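Local coordinates for pancreatic lipase related protein 2 (PDB 1W52) that probably hydrolyses the ester bonds of galactolipids and triacylglycerols, releasing fatty acids, as a calcium-binding lipase of the alpha/beta hydrolase superfamily, at residues 70-84 against 99-113. Sequence-based numbering, arbitrary orientation.
With DDQ (decylamine-N,N-dimethyl-N-oxide), chain C.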
ATOM      1  N   ARG A  70      15.300   0.379  21.087  1.00 44.39           N
ATOM      2  CA  ARG A  70      14.878   0.287  19.675  1.00 43.26           C
ATOM      3  C   ARG A  70      13.471   0.771  19.354  1.00 43.50           C
ATOM      4  O   ARG A  70      12.635   0.761  20.255  1.00 44.24           O
ATOM      5  CB  ARG A  70      14.914  -1.170  19.296  1.00 42.10           C
ATOM      6  CG  ARG A  70      16.248  -1.773  19.558  1.00 38.09           C
ATOM      7  CD  ARG A  70      17.310  -1.033  18.847  1.00 31.91           C
ATOM      8  NE  ARG A  70      18.482  -1.837  18.609  1.00 27.46           N
ATOM      9  CZ  ARG A  70      19.519  -1.413  17.921  1.00 25.09           C
ATOM     10  NH1 ARG A  70      19.505  -0.223  17.363  1.00 26.74           N
ATOM     11  NH2 ARG A  70      20.565  -2.184  17.762  1.00 25.38           N
ATOM     12  N   LYS A  71      13.203   1.153  18.086  1.00 42.56           N
ATOM     13  CA  LYS A  71      11.810   1.377  17.602  1.00 42.37           C
ATOM     14  C   LYS A  71      10.875   0.215  17.961  1.00 38.15           C
ATOM     15  O   LYS A  71      11.333  -0.889  18.154  1.00 37.91           O
ATOM     16  CB  LYS A  71      11.718   1.485  16.069  1.00 44.24           C
ATOM     17  CG  LYS A  71      12.149   2.801  15.440  1.00 52.05           C
ATOM     18  CD  LYS A  71      11.875   2.843  13.904  1.00 59.53           C
ATOM     19  CE  LYS A  71      10.394   3.065  13.591  1.00 64.30           C
ATOM     20  NZ  LYS A  71       9.765   4.323  14.190  1.00 66.56           N
ATOM     21  N   THR A  72       9.574   0.461  18.025  1.00 33.55           N
ATOM     22  CA  THR A  72       8.612  -0.613  18.217  1.00 30.40           C
ATOM     23  C   THR A  72       7.473  -0.566  17.195  1.00 29.92           C
ATOM     24  O   THR A  72       6.755   0.437  17.068  1.00 29.67           O
ATOM     25  CB  THR A  72       8.050  -0.540  19.598  1.00 29.77           C
ATOM     26  OG1 THR A  72       9.118  -0.651  20.559  1.00 26.74           O
ATOM     27  CG2 THR A  72       7.073  -1.696  19.864  1.00 26.85           C
ATOM     28  N   HIS A  73       7.327  -1.653  16.448  1.00 29.14           N
ATOM     29  CA  HIS A  73       6.235  -1.797  15.490  1.00 28.49           C
ATOM     30  C   HIS A  73       5.076  -2.597  16.084  1.00 27.85           C
ATOM     31  O   HIS A  73       5.245  -3.673  16.639  1.00 27.12           O
ATOM     32  CB  HIS A  73       6.742  -2.451  14.214  1.00 28.22           C
ATOM     33  CG  HIS A  73       7.884  -1.707  13.601  1.00 27.96           C
ATOM     34  ND1 HIS A  73       7.733  -0.475  13.018  1.00 28.38           N
ATOM     35  CD2 HIS A  73       9.199  -2.014  13.495  1.00 27.85           C
ATOM     36  CE1 HIS A  73       8.904  -0.054  12.571  1.00 28.24           C
ATOM     37  NE2 HIS A  73       9.811  -0.973  12.843  1.00 26.37           N
ATOM     38  N   PHE A  74       3.903  -1.993  16.001  1.00 27.29           N
ATOM     39  CA  PHE A  74       2.643  -2.626  16.346  1.00 26.36           C
ATOM     40  C   PHE A  74       1.947  -2.933  15.024  1.00 24.44           C
ATOM     41  O   PHE A  74       1.951  -2.106  14.087  1.00 23.77           O
ATOM     42  CB  PHE A  74       1.798  -1.638  17.120  1.00 26.66           C
ATOM     43  CG  PHE A  74       2.135  -1.548  18.603  1.00 29.20           C
ATOM     44  CD1 PHE A  74       2.636  -0.347  19.175  1.00 28.75           C
ATOM     45  CD2 PHE A  74       1.879  -2.616  19.449  1.00 30.13           C
ATOM     46  CE1 PHE A  74       2.860  -0.250  20.515  1.00 24.47           C
ATOM     47  CE2 PHE A  74       2.121  -2.504  20.803  1.00 27.46           C
ATOM     48  CZ  PHE A  74       2.601  -1.318  21.323  1.00 25.50           C
ATOM     49  N   VAL A  75       1.344  -4.108  14.954  1.00 22.05           N
ATOM     50  CA  VAL A  75       0.603  -4.527  13.772  1.00 20.70           C
ATOM     51  C   VAL A  75      -0.783  -4.986  14.173  1.00 20.37           C
ATOM     52  O   VAL A  75      -0.939  -6.027  14.748  1.00 21.42           O
ATOM     53  CB  VAL A  75       1.323  -5.663  13.130  1.00 19.87           C
ATOM     54  CG1 VAL A  75       0.521  -6.221  12.008  1.00 18.46           C
ATOM     55  CG2 VAL A  75       2.670  -5.159  12.617  1.00 19.25           C
ATOM     56  N   ILE A  76      -1.799  -4.221  13.862  1.00 20.08           N
ATOM     57  CA  ILE A  76      -3.175  -4.543  14.256  1.00 19.83           C
ATOM     58  C   ILE A  76      -4.063  -5.018  13.062  1.00 19.98           C
ATOM     59  O   ILE A  76      -4.245  -4.275  12.078  1.00 18.88           O
ATOM     60  CB  ILE A  76      -3.794  -3.273  14.866  1.00 19.95           C
ATOM     61  CG1 ILE A  76      -2.799  -2.587  15.822  1.00 18.79           C
ATOM     62  CG2 ILE A  76      -5.109  -3.620  15.558  1.00 19.88           C
ATOM     63  CD1 ILE A  76      -3.217  -1.189  16.268  1.00 18.00           C
ATOM     64  N   HIS A  77      -4.642  -6.212  13.181  1.00 20.62           N
ATOM     65  CA  HIS A  77      -5.581  -6.718  12.174  1.00 22.03           C
ATOM     66  C   HIS A  77      -6.965  -6.057  12.282  1.00 22.70           C
ATOM     67  O   HIS A  77      -7.237  -5.245  13.183  1.00 22.88           O
ATOM     68  CB  HIS A  77      -5.745  -8.236  12.285  1.00 22.32           C
ATOM     69  CG  HIS A  77      -6.553  -8.664  13.466  1.00 24.97           C
ATOM     70  ND1 HIS A  77      -6.207  -9.740  14.249  1.00 29.83           N
ATOM     71  CD2 HIS A  77      -7.664  -8.141  14.032  1.00 27.70           C
ATOM     72  CE1 HIS A  77      -7.088  -9.883  15.223  1.00 28.82           C
ATOM     73  NE2 HIS A  77      -7.982  -8.922  15.116  1.00 27.92           N
ATOM     74  N   GLY A  78      -7.863  -6.404  11.377  1.00 23.44           N
ATOM     75  CA  GLY A  78      -9.208  -5.883  11.499  1.00 24.28           C
ATOM     76  C   GLY A  78     -10.281  -6.946  11.611  1.00 25.12           C
ATOM     77  O   GLY A  78      -9.990  -8.072  12.054  1.00 23.85           O
ATOM     78  N   PHE A  79     -11.510  -6.548  11.190  1.00 26.46           N
ATOM     79  CA  PHE A  79     -12.739  -7.395  11.149  1.00 26.53           C
ATOM     80  C   PHE A  79     -12.438  -8.809  10.687  1.00 26.51           C
ATOM     81  O   PHE A  79     -11.875  -9.024   9.601  1.00 25.88           O
ATOM     82  CB  PHE A  79     -13.745  -6.740  10.195  1.00 27.02           C
ATOM     83  CG  PHE A  79     -15.117  -7.372  10.176  1.00 28.59           C
ATOM     84  CD1 PHE A  79     -15.966  -7.309  11.259  1.00 28.94           C
ATOM     85  CD2 PHE A  79     -15.587  -7.986   9.040  1.00 30.82           C
ATOM     86  CE1 PHE A  79     -17.209  -7.910  11.218  1.00 27.19           C
ATOM     87  CE2 PHE A  79     -16.851  -8.567   9.025  1.00 29.62           C
ATOM     88  CZ  PHE A  79     -17.637  -8.519  10.121  1.00 26.93           C
ATOM     89  N   ARG A  80     -12.726  -9.749  11.568  1.00 26.99           N
ATOM     90  CA  ARG A  80     -12.677 -11.188  11.270  1.00 29.07           C
ATOM     91  C   ARG A  80     -11.377 -11.751  10.768  1.00 30.07           C
ATOM     92  O   ARG A  80     -11.326 -12.630   9.906  1.00 29.96           O
ATOM     93  CB  ARG A  80     -13.794 -11.577  10.311  1.00 29.46           C
ATOM     94  CG  ARG A  80     -15.158 -11.282  10.961  1.00 32.75           C
ATOM     95  CD  ARG A  80     -16.265 -11.976  10.343  1.00 33.75           C
ATOM     96  NE  ARG A  80     -16.623 -13.167  11.090  1.00 35.84           N
ATOM     97  CZ  ARG A  80     -17.652 -13.286  11.930  1.00 36.08           C
ATOM     98  NH1 ARG A  80     -18.485 -12.242  12.217  1.00 34.79           N
ATOM     99  NH2 ARG A  80     -17.848 -14.497  12.467  1.00 35.09           N
ATOM    100  N   ASP A  81     -10.332 -11.236  11.367  1.00 31.88           N
ATOM    101  CA  ASP A  81      -8.987 -11.639  11.110  1.00 33.21           C
ATOM    102  C   ASP A  81      -8.403 -11.910  12.510  1.00 35.63           C
ATOM    103  O   ASP A  81      -9.073 -11.625  13.548  1.00 35.59           O
ATOM    104  CB  ASP A  81      -8.274 -10.465  10.486  1.00 32.88           C
ATOM    105  CG  ASP A  81      -7.216 -10.861   9.510  1.00 32.84           C
ATOM    106  OD1 ASP A  81      -6.630 -11.976   9.596  1.00 33.96           O
ATOM    107  OD2 ASP A  81      -6.877 -10.043   8.625  1.00 30.61           O
ATOM    108  N   ARG A  82      -7.159 -12.430  12.528  1.00 37.61           N
ATOM    109  CA  ARG A  82      -6.421 -12.700  13.761  1.00 38.83           C
ATOM    110  C   ARG A  82      -4.920 -12.252  13.719  1.00 38.90           C
ATOM    111  O   ARG A  82      -4.356 -11.922  12.668  1.00 36.67           O
ATOM    112  CB  ARG A  82      -6.573 -14.173  14.127  1.00 39.58           C
ATOM    113  CG  ARG A  82      -6.033 -15.075  13.086  1.00 42.93           C
ATOM    114  CD  ARG A  82      -5.959 -16.482  13.503  1.00 46.83           C
ATOM    115  NE  ARG A  82      -5.197 -17.202  12.495  1.00 51.10           N
ATOM    116  CZ  ARG A  82      -4.839 -18.486  12.594  1.00 55.21           C
ATOM    117  NH1 ARG A  82      -5.172 -19.203  13.687  1.00 54.24           N
ATOM    118  NH2 ARG A  82      -4.141 -19.060  11.594  1.00 57.18           N
ATOM    119  N   GLY A  83      -4.340 -12.205  14.917  1.00 40.56           N
ATOM    120  CA  GLY A  83      -2.930 -11.889  15.133  1.00 42.35           C
ATOM    121  C   GLY A  83      -2.023 -13.108  15.147  1.00 43.57           C
ATOM    122  O   GLY A  83      -0.967 -13.087  14.510  1.00 43.94           O
ATOM    123  N   GLU A  84      -2.481 -14.166  15.828  1.00 44.62           N
ATOM    124  CA  GLU A  84      -1.712 -15.383  16.067  1.00 45.58           C
ATOM    125  C   GLU A  84      -1.485 -16.236  14.845  1.00 45.63           C
ATOM    126  O   GLU A  84      -2.033 -17.296  14.736  1.00 45.92           O
ATOM    127  CB  GLU A  84      -2.402 -16.227  17.160  1.00 46.44           C
ATOM    128  CG  GLU A  84      -1.520 -16.431  18.380  1.00 48.06           C
ATOM    129  CD  GLU A  84      -1.443 -17.861  18.882  1.00 50.54           C
ATOM    130  OE1 GLU A  84      -0.855 -18.744  18.204  1.00 50.58           O
ATOM    131  OE2 GLU A  84      -1.948 -18.105  19.991  1.00 52.62           O
ATOM    132  N   GLU A  99      15.699  -4.866  10.324  1.00 46.88           N
ATOM    133  CA  GLU A  99      16.050  -3.895  11.385  1.00 48.02           C
ATOM    134  C   GLU A  99      16.046  -4.515  12.752  1.00 47.23           C
ATOM    135  O   GLU A  99      15.443  -5.539  12.949  1.00 46.70           O
ATOM    136  CB  GLU A  99      15.189  -2.610  11.355  1.00 49.29           C
ATOM    137  CG  GLU A  99      13.662  -2.718  11.407  1.00 53.71           C
ATOM    138  CD  GLU A  99      12.942  -1.372  11.116  1.00 58.61           C
ATOM    139  OE1 GLU A  99      12.837  -0.486  12.013  1.00 61.95           O
ATOM    140  OE2 GLU A  99      12.476  -1.184   9.975  1.00 60.30           O
ATOM    141  N   THR A 100      16.787  -3.949  13.695  1.00 47.64           N
ATOM    142  CA  THR A 100      16.788  -4.568  15.014  1.00 48.12           C
ATOM    143  C   THR A 100      15.837  -3.759  15.863  1.00 48.79           C
ATOM    144  O   THR A 100      15.977  -2.557  16.025  1.00 46.90           O
ATOM    145  CB  THR A 100      18.206  -4.841  15.652  1.00 47.97           C
ATOM    146  OG1 THR A 100      18.981  -3.659  15.680  1.00 48.07           O
ATOM    147  CG2 THR A 100      19.055  -5.842  14.771  1.00 47.57           C
ATOM    148  N   THR A 101      14.808  -4.461  16.330  1.00 50.44           N
ATOM    149  CA  THR A 101      13.614  -3.833  16.803  1.00 52.63           C
ATOM    150  C   THR A 101      12.640  -4.760  17.537  1.00 50.34           C
ATOM    151  O   THR A 101      12.816  -5.976  17.576  1.00 49.43           O
ATOM    152  CB  THR A 101      12.942  -3.259  15.586  1.00 55.32           C
ATOM    153  OG1 THR A 101      13.951  -2.681  14.746  1.00 60.39           O
ATOM    154  CG2 THR A 101      12.039  -2.082  15.927  1.00 61.29           C
ATOM    155  N   ASN A 102      11.641  -4.110  18.143  1.00 48.25           N
ATOM    156  CA  ASN A 102      10.498  -4.715  18.786  1.00 46.57           C
ATOM    157  C   ASN A 102       9.306  -4.669  17.873  1.00 45.11           C
ATOM    158  O   ASN A 102       8.878  -3.582  17.448  1.00 45.29           O
ATOM    159  CB  ASN A 102      10.117  -3.889  20.013  1.00 46.92           C
ATOM    160  CG  ASN A 102      11.270  -3.645  20.922  1.00 46.92           C
ATOM    161  OD1 ASN A 102      11.955  -4.600  21.314  1.00 47.11           O
ATOM    162  ND2 ASN A 102      11.503  -2.364  21.283  1.00 46.58           N
ATOM    163  N   CYS A 103       8.728  -5.831  17.585  1.00 42.80           N
ATOM    164  CA  CYS A 103       7.491  -5.858  16.814  1.00 40.97           C
ATOM    165  C   CYS A 103       6.405  -6.618  17.542  1.00 38.01           C
ATOM    166  O   CYS A 103       6.566  -7.773  17.843  1.00 36.27           O
ATOM    167  CB  CYS A 103       7.737  -6.416  15.414  1.00 41.52           C
ATOM    168  SG  CYS A 103       6.274  -6.221  14.358  1.00 45.05           S
ATOM    169  N   ILE A 104       5.313  -5.936  17.852  1.00 36.25           N
ATOM    170  CA  ILE A 104       4.143  -6.559  18.482  1.00 35.03           C
ATOM    171  C   ILE A 104       2.942  -6.656  17.523  1.00 35.73           C
ATOM    172  O   ILE A 104       2.590  -5.688  16.822  1.00 36.33           O
ATOM    173  CB  ILE A 104       3.668  -5.769  19.739  1.00 33.83           C
ATOM    174  CG1 ILE A 104       4.821  -5.445  20.703  1.00 28.12           C
ATOM    175  CG2 ILE A 104       2.559  -6.536  20.453  1.00 33.47           C
ATOM    176  CD1 ILE A 104       4.528  -4.234  21.569  1.00 22.08           C
ATOM    177  N   SER A 105       2.315  -7.831  17.548  1.00 35.84           N
ATOM    178  CA  SER A 105       1.127  -8.144  16.783  1.00 35.73           C
ATOM    179  C   SER A 105      -0.004  -8.070  17.771  1.00 34.57           C
ATOM    180  O   SER A 105       0.047  -8.716  18.800  1.00 34.51           O
ATOM    181  CB  SER A 105       1.261  -9.546  16.197  1.00 36.06           C
ATOM    182  OG  SER A 105       0.018 -10.032  15.703  1.00 40.62           O
ATOM    183  N   VAL A 106      -0.987  -7.224  17.492  1.00 33.88           N
ATOM    184  CA  VAL A 106      -2.117  -7.018  18.390  1.00 33.16           C
ATOM    185  C   VAL A 106      -3.268  -7.947  17.980  1.00 33.35           C
ATOM    186  O   VAL A 106      -4.009  -7.642  17.047  1.00 34.17           O
ATOM    187  CB  VAL A 106      -2.593  -5.568  18.344  1.00 32.52           C
ATOM    188  CG1 VAL A 106      -3.829  -5.382  19.243  1.00 32.22           C
ATOM    189  CG2 VAL A 106      -1.471  -4.608  18.747  1.00 30.86           C
ATOM    190  N   ASP A 107      -3.407  -9.083  18.656  1.00 32.83           N
ATOM    191  CA  ASP A 107      -4.457 -10.031  18.317  1.00 32.86           C
ATOM    192  C   ASP A 107      -5.719  -9.752  19.093  1.00 32.31           C
ATOM    193  O   ASP A 107      -5.728  -9.890  20.296  1.00 32.34           O
ATOM    194  CB  ASP A 107      -4.018 -11.451  18.624  1.00 33.57           C
ATOM    195  CG  ASP A 107      -5.158 -12.465  18.465  1.00 34.85           C
ATOM    196  OD1 ASP A 107      -6.048 -12.465  19.303  1.00 37.21           O
ATOM    197  OD2 ASP A 107      -5.258 -13.301  17.556  1.00 36.97           O
ATOM    198  N   TRP A 108      -6.796  -9.375  18.413  1.00 32.01           N
ATOM    199  CA  TRP A 108      -8.094  -9.209  19.079  1.00 31.36           C
ATOM    200  C   TRP A 108      -9.168  -9.994  18.372  1.00 31.53           C
ATOM    201  O   TRP A 108     -10.312  -9.569  18.308  1.00 30.88           O
ATOM    202  CB  TRP A 108      -8.491  -7.753  19.171  1.00 30.66           C
ATOM    203  CG  TRP A 108      -8.579  -7.068  17.890  1.00 30.00           C
ATOM    204  CD1 TRP A 108      -7.567  -6.822  17.029  1.00 30.15           C
ATOM    205  CD2 TRP A 108      -9.746  -6.472  17.316  1.00 29.83           C
ATOM    206  NE1 TRP A 108      -8.023  -6.102  15.947  1.00 29.23           N
ATOM    207  CE2 TRP A 108      -9.359  -5.875  16.096  1.00 28.40           C
ATOM    208  CE3 TRP A 108     -11.084  -6.388  17.703  1.00 28.90           C
ATOM    209  CZ2 TRP A 108     -10.247  -5.201  15.271  1.00 27.68           C
ATOM    210  CZ3 TRP A 108     -11.968  -5.700  16.878  1.00 29.23           C
ATOM    211  CH2 TRP A 108     -11.540  -5.117  15.680  1.00 27.57           C
ATOM    212  N   SER A 109      -8.769 -11.157  17.878  1.00 32.29           N
ATOM    213  CA  SER A 109      -9.577 -11.984  16.999  1.00 33.87           C
ATOM    214  C   SER A 109     -11.006 -12.171  17.462  1.00 34.93           C
ATOM    215  O   SER A 109     -11.973 -11.866  16.737  1.00 34.31           O
ATOM    216  CB  SER A 109      -8.928 -13.359  16.855  1.00 34.02           C
ATOM    217  OG  SER A 109      -8.418 -13.810  18.088  1.00 36.74           O
ATOM    218  N   SER A 110     -11.108 -12.682  18.680  1.00 37.11           N
ATOM    219  CA  SER A 110     -12.378 -12.931  19.345  1.00 38.54           C
ATOM    220  C   SER A 110     -13.312 -11.695  19.369  1.00 38.05           C
ATOM    221  O   SER A 110     -14.522 -11.826  19.275  1.00 38.57           O
ATOM    222  CB  SER A 110     -12.108 -13.495  20.764  1.00 39.43           C
ATOM    223  OG  SER A 110     -11.940 -12.446  21.713  1.00 41.50           O
ATOM    224  N   GLY A 111     -12.755 -10.504  19.484  1.00 38.12           N
ATOM    225  CA  GLY A 111     -13.556  -9.293  19.490  1.00 38.30           C
ATOM    226  C   GLY A 111     -13.922  -8.835  18.114  1.00 38.81           C
ATOM    227  O   GLY A 111     -14.913  -8.129  17.950  1.00 38.58           O
ATOM    228  N   ALA A 112     -13.098  -9.226  17.138  1.00 39.89           N
ATOM    229  CA  ALA A 112     -13.256  -8.878  15.710  1.00 40.57           C
ATOM    230  C   ALA A 112     -14.075  -9.935  14.937  1.00 40.93           C
ATOM    231  O   ALA A 112     -14.281  -9.823  13.714  1.00 42.16           O
ATOM    232  CB  ALA A 112     -11.854  -8.678  15.043  1.00 40.53           C
ATOM    233  N   LYS A 113     -14.534 -10.948  15.676  1.00 40.07           N
ATOM    234  CA  LYS A 113     -15.432 -12.013  15.215  1.00 38.83           C
ATOM    235  C   LYS A 113     -16.881 -11.614  15.425  1.00 34.86           C
ATOM    236  O   LYS A 113     -17.772 -12.323  15.056  1.00 34.95           O
ATOM    237  CB  LYS A 113     -15.163 -13.239  16.085  1.00 40.41           C
ATOM    238  CG  LYS A 113     -15.403 -14.509  15.426  1.00 46.83           C
ATOM    239  CD  LYS A 113     -14.694 -15.637  16.126  1.00 54.40           C
ATOM    240  CE  LYS A 113     -14.633 -16.852  15.191  1.00 59.02           C
ATOM    241  NZ  LYS A 113     -14.926 -18.121  15.922  1.00 63.02           N
TER
HETATM  242  N1  DDQ C 502      -8.558 -13.212   6.478  1.00 35.38           N
HETATM  243  O1  DDQ C 502      -7.470 -12.741   6.893  1.00 37.75           O
HETATM  244  CM1 DDQ C 502      -8.258 -14.298   5.477  1.00 34.18           C
HETATM  245  CM2 DDQ C 502      -9.352 -13.795   7.600  1.00 36.19           C
HETATM  246  C1  DDQ C 502      -9.203 -12.024   5.842  1.00 32.56           C
HETATM  247  C2  DDQ C 502     -10.107 -11.158   6.729  1.00 28.83           C
HETATM  248  C3  DDQ C 502     -11.500 -11.117   6.112  1.00 27.82           C
HETATM  249  C4  DDQ C 502     -11.778  -9.862   5.299  1.00 24.48           C
HETATM  250  C5  DDQ C 502     -13.006  -9.138   5.827  1.00 21.61           C
HETATM  251  C6  DDQ C 502     -13.172  -7.913   4.971  1.00 21.50           C
HETATM  252  C7  DDQ C 502     -14.281  -7.031   5.465  1.00 22.62           C
HETATM  253  C8  DDQ C 502     -13.780  -5.648   5.832  1.00 25.20           C
HETATM  254  C9  DDQ C 502     -14.889  -4.881   6.562  1.00 26.06           C
HETATM  255  C10 DDQ C 502     -14.904  -3.393   6.287  1.00 25.69           C
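His77 and Trp108 meet as an offset stack, the imidazole against the five-membered indole ring with planes 27° apart. The rings sit too close in the model, so the spacing is doubtful. His77 CG sits between backbone N and carbonyl carbon (chi1 74°), turning the ring toward Trp108. Trp108 NE1 appears to donate to His77 O, though its position is less certain. With an alanine at Trp108, the imidazole would probably lose its stacking partner and be freer to shift, and the His77 carbonyl its likely donor. Asp107 OD2 accepts from Gly83 N at 3.0 Å, and more weakly from Glu84 N. OD1 takes the hydroxyl Ser109 OG. The carboxylate ties the loop after strand 72-76 to the end of strand 102-107. Those strands run parallel, 15° apart, joined through helix 87-96 as a beta-alpha-beta crossover of the alpha/beta hydrolase sheet. Bonds such as His73 N to Asn102 O (2.7 Å) and Val106 N to Val75 O (3.0 Å) set the register. On one sheet face Ile76 CG1 packs on Val106 CG2, at 3.8 Å, and helix 116-141 covers Phe74 and Val106. On the other, His73 NE2 donates to Glu99 OE1 at 3.2 Å. The oxygen lies in the ring plane, but the donor stands above the carboxylate. Glu99 OE2 bonds to His311 and His73 ND1 to His149, while Cys103 is disulfide-linked to Cys92. Phe79, Arg80 and Asp81 line the detergent pocket. Arg80 N donates to Ala112 O at 2.7 Å. Asp81 OD1 lies 2.9 Å from the amine oxide O1, and Trp87 bonds to Asp81 OD2.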